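Local coordinates for protein GCN5-related N-acetyltransferase (Anabaena variabilis, PDB 2OZG) that binds coenzyme A and, as a GNAT-family acetyltransferase, probably transfers acetyl groups to amines, perhaps those of aminoglycosides, at residues A[179-184]-A[391-396]; A[68-73]-A[284-289]; A[305-310]-A[329-334]. All coordinates share one frame; numbering follows the deposited sequence.

Interaction 1: residues A[179-184]-A[391-396]; sequences HGYLDR and WMIDFF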
loop_
_atom_site.group_PDB
_atom_site.type_symbol
_atom_site.label_atom_id
_atom_site.label_comp_id
_atom_site.label_asym_id
_atom_site.label_seq_id
_atom_site.Cartn_x
_atom_site.Cartn_y
_atom_site.Cartn_z
ATOM N N HIS A 179 32.907 -15.516 -13.573
ATOM C CA HIS A 179 33.219 -16.407 -12.435
ATOM C C HIS A 179 31.885 -16.779 -11.785
ATOM O O HIS A 179 31.107 -15.894 -11.326
ATOM C CB HIS A 179 34.168 -15.640 -11.510
ATOM C CG HIS A 179 34.869 -16.444 -10.452
ATOM N ND1 HIS A 179 35.687 -17.516 -10.734
ATOM C CD2 HIS A 179 34.998 -16.221 -9.116
ATOM C CE1 HIS A 179 36.236 -17.953 -9.617
ATOM N NE2 HIS A 179 35.835 -17.187 -8.619
ATOM N N GLY A 180 31.552 -18.077 -11.900
ATOM C CA GLY A 180 30.286 -18.593 -11.376
ATOM C C GLY A 180 29.203 -18.973 -12.386
ATOM O O GLY A 180 28.237 -19.644 -11.993
ATOM N N TYR A 181 29.358 -18.577 -13.659
ATOM C CA TYR A 181 28.349 -18.821 -14.680
ATOM C C TYR A 181 28.221 -20.271 -14.968
ATOM O O TYR A 181 29.184 -21.064 -14.869
ATOM C CB TYR A 181 28.613 -18.069 -16.023
ATOM C CG TYR A 181 27.641 -16.975 -16.432
ATOM C CD1 TYR A 181 27.282 -15.941 -15.567
ATOM C CD2 TYR A 181 27.118 -16.945 -17.727
ATOM C CE1 TYR A 181 26.387 -14.919 -15.987
ATOM C CE2 TYR A 181 26.282 -15.916 -18.157
ATOM C CZ TYR A 181 25.928 -14.884 -17.279
ATOM O OH TYR A 181 25.059 -13.899 -17.671
ATOM N N LEU A 182 27.014 -20.633 -15.342
ATOM C CA LEU A 182 26.766 -22.030 -15.708
ATOM C C LEU A 182 27.263 -22.390 -17.087
ATOM O O LEU A 182 27.307 -21.533 -17.949
ATOM C CB LEU A 182 25.282 -22.303 -15.758
ATOM C CG LEU A 182 24.481 -22.192 -14.466
ATOM C CD1 LEU A 182 23.014 -22.657 -14.714
ATOM C CD2 LEU A 182 25.141 -22.969 -13.351
ATOM N N ASP A 183 27.697 -23.638 -17.247
ATOM C CA ASP A 183 27.764 -24.220 -18.603
ATOM C C ASP A 183 26.421 -24.950 -18.545
ATOM O O ASP A 183 26.273 -25.970 -17.902
ATOM C CB ASP A 183 28.961 -25.133 -18.864
ATOM C CG ASP A 183 28.907 -25.778 -20.264
ATOM O OD1 ASP A 183 27.926 -25.555 -20.990
ATOM O OD2 ASP A 183 29.824 -26.524 -20.620
ATOM N N ARG A 184 25.407 -24.337 -19.138
ATOM C CA ARG A 184 24.041 -24.795 -18.987
ATOM C C ARG A 184 23.622 -26.204 -19.455
ATOM O O ARG A 184 23.900 -26.633 -20.561
ATOM C CB ARG A 184 23.117 -23.838 -19.734
ATOM C CG ARG A 184 22.910 -22.488 -19.110
ATOM C CD ARG A 184 22.218 -21.534 -20.097
ATOM N NE ARG A 184 21.950 -20.243 -19.435
ATOM C CZ ARG A 184 21.541 -19.129 -20.030
ATOM N NH1 ARG A 184 21.350 -19.100 -21.333
ATOM N NH2 ARG A 184 21.340 -18.031 -19.298
ATOM N N TRP A 391 28.652 -14.949 -9.595
ATOM C CA TRP A 391 27.225 -14.883 -9.798
ATOM C C TRP A 391 26.840 -15.702 -11.009
ATOM O O TRP A 391 27.701 -16.188 -11.723
ATOM C CB TRP A 391 26.799 -13.407 -9.904
ATOM C CG TRP A 391 27.270 -12.710 -11.213
ATOM C CD1 TRP A 391 28.533 -12.223 -11.493
ATOM C CD2 TRP A 391 26.477 -12.433 -12.396
ATOM N NE1 TRP A 391 28.549 -11.671 -12.751
ATOM C CE2 TRP A 391 27.301 -11.765 -13.307
ATOM C CE3 TRP A 391 25.138 -12.639 -12.739
ATOM C CZ2 TRP A 391 26.849 -11.351 -14.548
ATOM C CZ3 TRP A 391 24.704 -12.223 -13.972
ATOM C CH2 TRP A 391 25.543 -11.581 -14.850
HETATM N N MSE A 392 25.546 -15.958 -11.160
HETATM C CA MSE A 392 25.028 -16.590 -12.328
HETATM C C MSE A 392 23.745 -15.855 -12.653
HETATM O O MSE A 392 23.094 -15.281 -11.759
HETATM C CB MSE A 392 24.701 -18.054 -12.176
HETATM C CG MSE A 392 23.463 -18.383 -11.322
HETATM SE SE MSE A 392 23.265 -20.314 -11.273
HETATM C CE MSE A 392 24.959 -20.809 -10.735
ATOM N N ILE A 393 23.353 -15.957 -13.920
ATOM C CA ILE A 393 22.119 -15.298 -14.399
ATOM C C ILE A 393 20.920 -16.227 -14.280
ATOM O O ILE A 393 19.755 -15.816 -14.319
ATOM C CB ILE A 393 22.320 -14.820 -15.840
ATOM C CG1 ILE A 393 21.289 -13.716 -16.207
ATOM C CG2 ILE A 393 22.280 -16.025 -16.859
ATOM C CD1 ILE A 393 21.686 -12.936 -17.423
ATOM N N ASP A 394 21.212 -17.466 -14.031
ATOM C CA ASP A 394 20.209 -18.515 -14.066
ATOM C C ASP A 394 19.699 -18.967 -12.690
ATOM O O ASP A 394 20.368 -18.941 -11.674
ATOM C CB ASP A 394 20.809 -19.745 -14.770
ATOM C CG ASP A 394 21.096 -19.519 -16.210
ATOM O OD1 ASP A 394 20.214 -19.041 -16.935
ATOM O OD2 ASP A 394 22.198 -19.892 -16.641
ATOM N N PHE A 395 18.476 -19.402 -12.695
ATOM C CA PHE A 395 17.895 -19.947 -11.535
ATOM C C PHE A 395 17.498 -21.371 -11.926
ATOM O O PHE A 395 17.192 -21.625 -13.087
ATOM C CB PHE A 395 16.657 -19.179 -11.167
ATOM C CG PHE A 395 15.896 -19.862 -10.100
ATOM C CD1 PHE A 395 16.271 -19.707 -8.766
ATOM C CD2 PHE A 395 14.876 -20.753 -10.418
ATOM C CE1 PHE A 395 15.601 -20.402 -7.759
ATOM C CE2 PHE A 395 14.214 -21.446 -9.424
ATOM C CZ PHE A 395 14.593 -21.272 -8.090
ATOM N N PHE A 396 17.535 -22.305 -10.987
ATOM C CA PHE A 396 17.097 -23.676 -11.262
ATOM C C PHE A 396 16.768 -24.315 -9.908
ATOM O O PHE A 396 17.159 -23.754 -8.860
ATOM C CB PHE A 396 18.143 -24.486 -12.079
ATOM C CG PHE A 396 19.459 -24.663 -11.378
ATOM C CD1 PHE A 396 19.594 -25.610 -10.397
ATOM C CD2 PHE A 396 20.533 -23.834 -11.653
ATOM C CE1 PHE A 396 20.766 -25.767 -9.744
ATOM C CE2 PHE A 396 21.717 -23.967 -11.011
ATOM C CZ PHE A 396 21.871 -24.921 -10.047
ATOM O OXT PHE A 396 16.081 -25.342 -9.832
HETATM O O HOH W 1 24.678 -18.783 -15.673
#

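Interaction 2: residues A[68-73]-A[284-289]; sequences MGQWWG and DRWMLR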
loop_
_atom_site.group_PDB
_atom_site.type_symbol
_atom_site.label_atom_id
_atom_site.label_comp_id
_atom_site.label_asym_id
_atom_site.label_seq_id
_atom_site.Cartn_x
_atom_site.Cartn_y
_atom_site.Cartn_z
HETATM N N MSE A 68 26.021 -30.779 -15.426
HETATM C CA MSE A 68 26.445 -29.758 -16.361
HETATM C C MSE A 68 27.827 -29.240 -15.992
HETATM O O MSE A 68 28.705 -30.014 -15.681
HETATM C CB MSE A 68 25.381 -28.654 -16.386
HETATM C CG MSE A 68 25.108 -28.042 -15.062
HETATM SE SE MSE A 68 23.899 -26.537 -15.100
HETATM C CE MSE A 68 23.002 -26.882 -13.427
ATOM N N GLY A 69 28.049 -27.945 -16.101
ATOM C CA GLY A 69 29.328 -27.379 -15.760
ATOM C C GLY A 69 29.137 -26.001 -15.201
ATOM O O GLY A 69 28.054 -25.387 -15.348
ATOM N N GLN A 70 30.207 -25.506 -14.588
ATOM C CA GLN A 70 30.227 -24.161 -14.024
ATOM C C GLN A 70 31.606 -23.560 -14.306
ATOM O O GLN A 70 32.623 -24.236 -14.132
ATOM C CB GLN A 70 29.982 -24.196 -12.512
ATOM C CG GLN A 70 29.502 -22.889 -11.990
ATOM C CD GLN A 70 28.966 -22.932 -10.624
ATOM O OE1 GLN A 70 29.340 -23.789 -9.821
ATOM N NE2 GLN A 70 28.150 -21.905 -10.274
ATOM N N TRP A 71 31.629 -22.292 -14.724
ATOM C CA TRP A 71 32.887 -21.626 -15.046
ATOM C C TRP A 71 33.553 -20.934 -13.826
ATOM O O TRP A 71 33.031 -19.944 -13.335
ATOM C CB TRP A 71 32.663 -20.659 -16.197
ATOM C CG TRP A 71 32.217 -21.327 -17.465
ATOM C CD1 TRP A 71 30.917 -21.496 -17.870
ATOM C CD2 TRP A 71 33.026 -21.912 -18.499
ATOM N NE1 TRP A 71 30.870 -22.144 -19.052
ATOM C CE2 TRP A 71 32.143 -22.421 -19.472
ATOM C CE3 TRP A 71 34.400 -22.034 -18.712
ATOM C CZ2 TRP A 71 32.597 -23.030 -20.662
ATOM C CZ3 TRP A 71 34.839 -22.689 -19.841
ATOM C CH2 TRP A 71 33.958 -23.160 -20.807
ATOM N N TRP A 72 34.697 -21.461 -13.360
ATOM C CA TRP A 72 35.429 -20.904 -12.210
ATOM C C TRP A 72 36.848 -20.592 -12.689
ATOM O O TRP A 72 37.561 -21.490 -13.168
ATOM C CB TRP A 72 35.474 -21.904 -11.024
ATOM C CG TRP A 72 34.092 -22.233 -10.435
ATOM C CD1 TRP A 72 33.329 -23.383 -10.622
ATOM C CD2 TRP A 72 33.285 -21.330 -9.682
ATOM N NE1 TRP A 72 32.131 -23.257 -9.921
ATOM C CE2 TRP A 72 32.091 -21.994 -9.357
ATOM C CE3 TRP A 72 33.512 -20.027 -9.175
ATOM C CZ2 TRP A 72 31.108 -21.385 -8.597
ATOM C CZ3 TRP A 72 32.542 -19.419 -8.475
ATOM C CH2 TRP A 72 31.349 -20.085 -8.177
ATOM N N GLY A 73 37.239 -19.339 -12.551
ATOM C CA GLY A 73 38.507 -18.847 -12.983
ATOM C C GLY A 73 38.721 -19.148 -14.471
ATOM O O GLY A 73 39.829 -19.392 -14.896
ATOM N N ASP A 284 19.450 -13.405 -4.103
ATOM C CA ASP A 284 19.525 -14.728 -3.531
ATOM C C ASP A 284 20.968 -15.195 -3.560
ATOM O O ASP A 284 21.738 -14.813 -4.450
ATOM C CB ASP A 284 18.695 -15.702 -4.371
ATOM C CG ASP A 284 17.215 -15.507 -4.197
ATOM O OD1 ASP A 284 16.658 -16.081 -3.242
ATOM O OD2 ASP A 284 16.590 -14.803 -5.023
ATOM N N ARG A 285 21.364 -15.948 -2.546
ATOM C CA ARG A 285 22.617 -16.642 -2.619
ATOM C C ARG A 285 22.355 -18.106 -2.863
ATOM O O ARG A 285 21.636 -18.744 -2.153
ATOM C CB ARG A 285 23.474 -16.448 -1.388
ATOM C CG ARG A 285 23.922 -15.021 -1.232
ATOM C CD ARG A 285 24.669 -14.802 0.078
ATOM N NE ARG A 285 24.991 -13.399 0.195
ATOM C CZ ARG A 285 25.398 -12.808 1.305
ATOM N NH1 ARG A 285 25.600 -13.519 2.409
ATOM N NH2 ARG A 285 25.582 -11.490 1.311
ATOM N N TRP A 286 22.981 -18.618 -3.913
ATOM C CA TRP A 286 23.012 -20.013 -4.145
ATOM C C TRP A 286 24.149 -20.657 -3.365
ATOM O O TRP A 286 25.115 -19.987 -2.929
ATOM C CB TRP A 286 23.071 -20.342 -5.638
ATOM C CG TRP A 286 23.889 -19.461 -6.485
ATOM C CD1 TRP A 286 23.461 -18.334 -7.145
ATOM C CD2 TRP A 286 25.253 -19.638 -6.851
ATOM N NE1 TRP A 286 24.501 -17.792 -7.868
ATOM C CE2 TRP A 286 25.583 -18.608 -7.762
ATOM C CE3 TRP A 286 26.244 -20.575 -6.501
ATOM C CZ2 TRP A 286 26.852 -18.488 -8.331
ATOM C CZ3 TRP A 286 27.479 -20.467 -7.077
ATOM C CH2 TRP A 286 27.778 -19.419 -7.987
HETATM N N MSE A 287 24.054 -21.975 -3.233
HETATM C CA MSE A 287 24.984 -22.699 -2.448
HETATM C C MSE A 287 25.732 -23.680 -3.247
HETATM O O MSE A 287 25.238 -24.184 -4.261
HETATM C CB MSE A 287 24.218 -23.414 -1.374
HETATM C CG MSE A 287 23.583 -22.523 -0.326
HETATM SE SE MSE A 287 22.760 -23.568 1.140
HETATM C CE MSE A 287 23.450 -22.560 2.711
ATOM N N LEU A 288 26.906 -24.028 -2.752
ATOM C CA LEU A 288 27.803 -24.994 -3.421
ATOM C C LEU A 288 28.314 -26.042 -2.436
ATOM O O LEU A 288 28.588 -25.739 -1.279
ATOM C CB LEU A 288 29.011 -24.229 -4.010
ATOM C CG LEU A 288 29.997 -25.065 -4.869
ATOM C CD1 LEU A 288 30.422 -24.421 -6.178
ATOM C CD2 LEU A 288 31.232 -25.484 -4.030
ATOM N N ARG A 289 28.435 -27.276 -2.913
ATOM C CA ARG A 289 29.005 -28.333 -2.147
ATOM C C ARG A 289 30.280 -28.766 -2.857
ATOM O O ARG A 289 30.271 -29.063 -4.072
ATOM C CB ARG A 289 28.028 -29.519 -2.048
ATOM C CG ARG A 289 28.083 -30.271 -0.656
ATOM C CD ARG A 289 29.324 -31.080 -0.386
ATOM N NE ARG A 289 29.184 -31.742 0.915
ATOM C CZ ARG A 289 30.103 -32.517 1.464
ATOM N NH1 ARG A 289 31.262 -32.736 0.844
ATOM N NH2 ARG A 289 29.891 -33.029 2.658
#

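Interaction 3: residues A[305-310]-A[329-334]; sequences GVEAEL and SVANGK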
loop_
_atom_site.group_PDB
_atom_site.type_symbol
_atom_site.label_atom_id
_atom_site.label_comp_id
_atom_site.label_asym_id
_atom_site.label_seq_id
_atom_site.Cartn_x
_atom_site.Cartn_y
_atom_site.Cartn_z
ATOM N N GLY A 305 50.158 -15.062 -12.285
ATOM C CA GLY A 305 51.091 -14.295 -11.499
ATOM C C GLY A 305 51.190 -14.815 -10.081
ATOM O O GLY A 305 51.988 -14.327 -9.305
ATOM N N VAL A 306 50.358 -15.794 -9.741
ATOM C CA VAL A 306 50.357 -16.378 -8.418
ATOM C C VAL A 306 51.198 -17.665 -8.392
ATOM O O VAL A 306 51.063 -18.551 -9.244
ATOM C CB VAL A 306 48.919 -16.650 -7.953
ATOM C CG1 VAL A 306 48.914 -17.368 -6.617
ATOM C CG2 VAL A 306 48.103 -15.318 -7.895
ATOM N N GLU A 307 52.121 -17.750 -7.446
ATOM C CA GLU A 307 52.871 -18.986 -7.274
ATOM C C GLU A 307 52.849 -19.220 -5.772
ATOM O O GLU A 307 53.512 -18.496 -5.013
ATOM C CB GLU A 307 54.276 -18.893 -7.855
ATOM C CG GLU A 307 55.018 -20.218 -7.830
ATOM C CD GLU A 307 56.381 -20.158 -8.532
ATOM O OE1 GLU A 307 56.570 -19.292 -9.416
ATOM O OE2 GLU A 307 57.258 -20.973 -8.195
ATOM N N ALA A 308 52.077 -20.212 -5.339
ATOM C CA ALA A 308 51.931 -20.460 -3.917
ATOM C C ALA A 308 51.513 -21.857 -3.626
ATOM O O ALA A 308 50.825 -22.485 -4.420
ATOM C CB ALA A 308 50.905 -19.539 -3.338
ATOM N N GLU A 309 51.908 -22.317 -2.446
ATOM C CA GLU A 309 51.529 -23.602 -1.939
ATOM C C GLU A 309 50.687 -23.367 -0.665
ATOM O O GLU A 309 51.176 -22.803 0.312
ATOM C CB GLU A 309 52.789 -24.342 -1.619
ATOM C CG GLU A 309 52.673 -25.789 -1.481
ATOM C CD GLU A 309 54.048 -26.403 -1.286
ATOM O OE1 GLU A 309 54.501 -26.455 -0.125
ATOM O OE2 GLU A 309 54.660 -26.843 -2.291
ATOM N N LEU A 310 49.437 -23.773 -0.678
ATOM C CA LEU A 310 48.587 -23.596 0.483
ATOM C C LEU A 310 48.321 -24.940 1.142
ATOM O O LEU A 310 47.837 -25.857 0.488
ATOM C CB LEU A 310 47.252 -22.879 0.090
ATOM C CG LEU A 310 46.276 -22.549 1.224
ATOM C CD1 LEU A 310 46.911 -21.708 2.321
ATOM C CD2 LEU A 310 45.091 -21.844 0.655
ATOM N N SER A 329 49.009 -26.559 -4.682
ATOM C CA SER A 329 50.157 -25.821 -5.239
ATOM C C SER A 329 49.691 -25.166 -6.503
ATOM O O SER A 329 49.244 -25.845 -7.433
ATOM C CB SER A 329 51.357 -26.746 -5.594
ATOM O OG SER A 329 51.766 -27.436 -4.438
ATOM N N VAL A 330 49.771 -23.849 -6.539
ATOM C CA VAL A 330 49.310 -23.054 -7.694
ATOM C C VAL A 330 50.478 -22.357 -8.412
ATOM O O VAL A 330 51.371 -21.759 -7.797
ATOM C CB VAL A 330 48.214 -22.019 -7.250
ATOM C CG1 VAL A 330 47.717 -21.188 -8.426
ATOM C CG2 VAL A 330 47.014 -22.738 -6.618
ATOM N N ALA A 331 50.480 -22.448 -9.732
ATOM C CA ALA A 331 51.480 -21.759 -10.545
ATOM C C ALA A 331 50.944 -21.753 -11.964
ATOM O O ALA A 331 50.203 -22.659 -12.367
ATOM C CB ALA A 331 52.770 -22.442 -10.502
ATOM N N ASN A 332 51.236 -20.672 -12.677
ATOM C CA ASN A 332 50.874 -20.522 -14.072
ATOM C C ASN A 332 49.424 -20.730 -14.329
ATOM O O ASN A 332 49.041 -21.257 -15.371
ATOM C CB ASN A 332 51.679 -21.500 -14.923
ATOM C CG ASN A 332 53.144 -21.389 -14.674
ATOM O OD1 ASN A 332 53.728 -22.306 -14.130
ATOM N ND2 ASN A 332 53.730 -20.238 -14.978
ATOM N N GLY A 333 48.609 -20.281 -13.394
ATOM C CA GLY A 333 47.136 -20.358 -13.551
ATOM C C GLY A 333 46.515 -21.722 -13.310
ATOM O O GLY A 333 45.295 -21.890 -13.435
ATOM N N LYS A 334 47.326 -22.670 -12.892
ATOM C CA LYS A 334 46.901 -24.043 -12.693
ATOM C C LYS A 334 47.313 -24.525 -11.313
ATOM O O LYS A 334 48.177 -23.929 -10.705
ATOM C CB LYS A 334 47.544 -24.913 -13.741
ATOM C CG LYS A 334 47.442 -24.402 -15.165
ATOM C CD LYS A 334 48.178 -25.349 -16.116
ATOM C CE LYS A 334 49.521 -24.816 -16.553
ATOM N NZ LYS A 334 49.318 -23.952 -17.762
HETATM O O HOH W 2 52.731 -18.628 -11.735
HETATM O O HOH W 3 49.070 -18.754 -11.131
#

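Interaction 1: residues A[179-184]-A[391-396]
Arg184 and Asp394 form a buried salt bridge between residues 179-184 and the C-terminal tail 391-396. Arg184 NE points nearly straight at Asp394 OD2 (2.8 Å, N-H...O 171°), within the guanidinium plane and on the syn side of the carboxylate. NH2 reaches Asp394 OD1 at 2.8 Å, but this second bond is bent and weak, the two planes being turned well away from coplanar. Asp233 takes NH1, while a water held by the amide of Leu182 donates to Asp394 OD2 (2.9 Å), so the buried carboxylate oxygen is gripped from two quarters.

Leu182 packs against the same carboxylate. Its CB skirts Asp394 OD2, and CG sits between that oxygen and the selenium of Met392. Beside the backbone N (chi1 -64°), CG sends its two methyls apart: CD1 rests on OD2 and CB of Asp394 and touches the Phe396 ring obliquely, whereas CD2 presses against Met392 CE at a tight 3.4 Å.

Toward the start of both segments, the edge of Tyr181 meets a face of Trp391 in a T-shaped stack, planes at 81°, with Tyr181 CE1 3.6 Å from Trp391 CH2. The Tyr181 hydroxyl nestles against CB and the methyls of Ile393 and is hydrogen-bonded to Gln174. Gly180 lets the backbones approach at Trp391, whose O a side chain would strike. Trp391 N bonds to His179 O at 3.1 Å, the one backbone hydrogen bond between the segments.

The C-terminal tail, which follows helix 375-385, packs against strand 58-72 and helix 186-192 of the GNAT-family regions, with the side chain of Phe396 about 8 Å (nearest atoms) from coenzyme A. This is consistent with Eis-like acetyltransferases, in which the C-terminal carboxylate lies at the active site.

Interaction 2: residues A[68-73]-A[284-289]
OE1 of Gln70 accepts a hydrogen bond from the indole NE1 of Trp72, two residues on along the strand (2.8 Å), and the pair so joined meets Trp286 and Leu288. The donor stands above the amide carbonyl plane, away from a lone-pair direction, and the bond is bent. Gln70 NE2 bonds to Gly180 O, so both ends of the buried amide have partners, which should restrain its rotation. With CG anti to N (chi1 -159°) and the chain extended, that NE2 also reaches Trp286 CH2 at 3.4 Å. The six-membered end of Trp72, from the same strand as Gln70, meets Trp286 from the opposite direction, at its edge, CH2 to CH2 3.6 Å, while its CZ2 touches Leu288 CD1 at 3.9 Å. Were Trp72 replaced by alanine, Gln70 OE1 would lose this donor and a gap would probably open beside Trp286 and Leu288. The two strands run nearly at right angles, axes 12.2 Å apart, too far for backbone pairing. Their side chains meet over strand 115-118, where Gln70 and Trp286 both rest on Val117, and helix 349-357 covers Leu288 and part of Trp72.

Interaction 3: residues A[305-310]-A[329-334]
A beta hairpin of the sterol-carrier-like domain, strands 308-315 and 324-331, has its open end here, where Ala308 and Val330 form an antiparallel hydrogen-bonded pair. Val330 N donates to Ala308 O at 2.7 Å in an almost perfectly straight bond (178°). The return bond, from Ala308 N to Val330 O, is longer at 3.0 Å. Val330 O is also approached by the CA-H of Glu307, 3.2 Å from carbon to oxygen.

One residue further, Glu309 and Ser329 make the non-hydrogen-bonded pair. Their side chains leave the same face of the sheet, with Glu309 CG passing Ser329 OG at 3.5 Å; the carboxylate goes on to bond through OE1 to His311. A chi1 of -162° swings Glu309 CG away from its own N and alongside the serine. The other face bears Ala308 and Val330, and there Val330 leans on Ile384 of helix 375-385.

Past the strand ends, direct backbone bonding between the segments gives way to water. Val306 O accepts from two waters, one held by Asn332 N and the other by Gly333 N (this second water 2.8 Å from Val306 O), and the same carbonyl receives the CA-H of Ala331. Val306 and Val330 touch loosely, CG1 to CG1 4.4 Å.

Residues 331-334 form a type I' turn, with Asn332 and Gly333 at positive phi and paired backbone bonds between Ala331 and Lys334. Such a tight two-residue connection characterises beta hairpins; it joins strand 324-331 to strand 334-339, outermost within this chain in the five-stranded sheet of the domain.

Interactions 1 and 2 are buried near the centre of the chain and touch: strand 182-183 pairs with strand 58-72, Asp183 N lying 2.6 Å from Gly69 O, and Met392 packs against Gln70. Both join parts far apart in sequence, through side chains above all, but interaction 1 combines a salt bridge, a water and rings, whereas interaction 2 has no hydrogen bond between its segments and relies on packing of indoles, a leucine and a glutamine amide. Interaction 3, about 26 Å from interaction 1 between centres, is a surface contact local in sequence and made chiefly of backbone bonds and waters. It belongs to the sterol-carrier-like domain, and the C-terminal tail that follows helix 375-385 enters interaction 1.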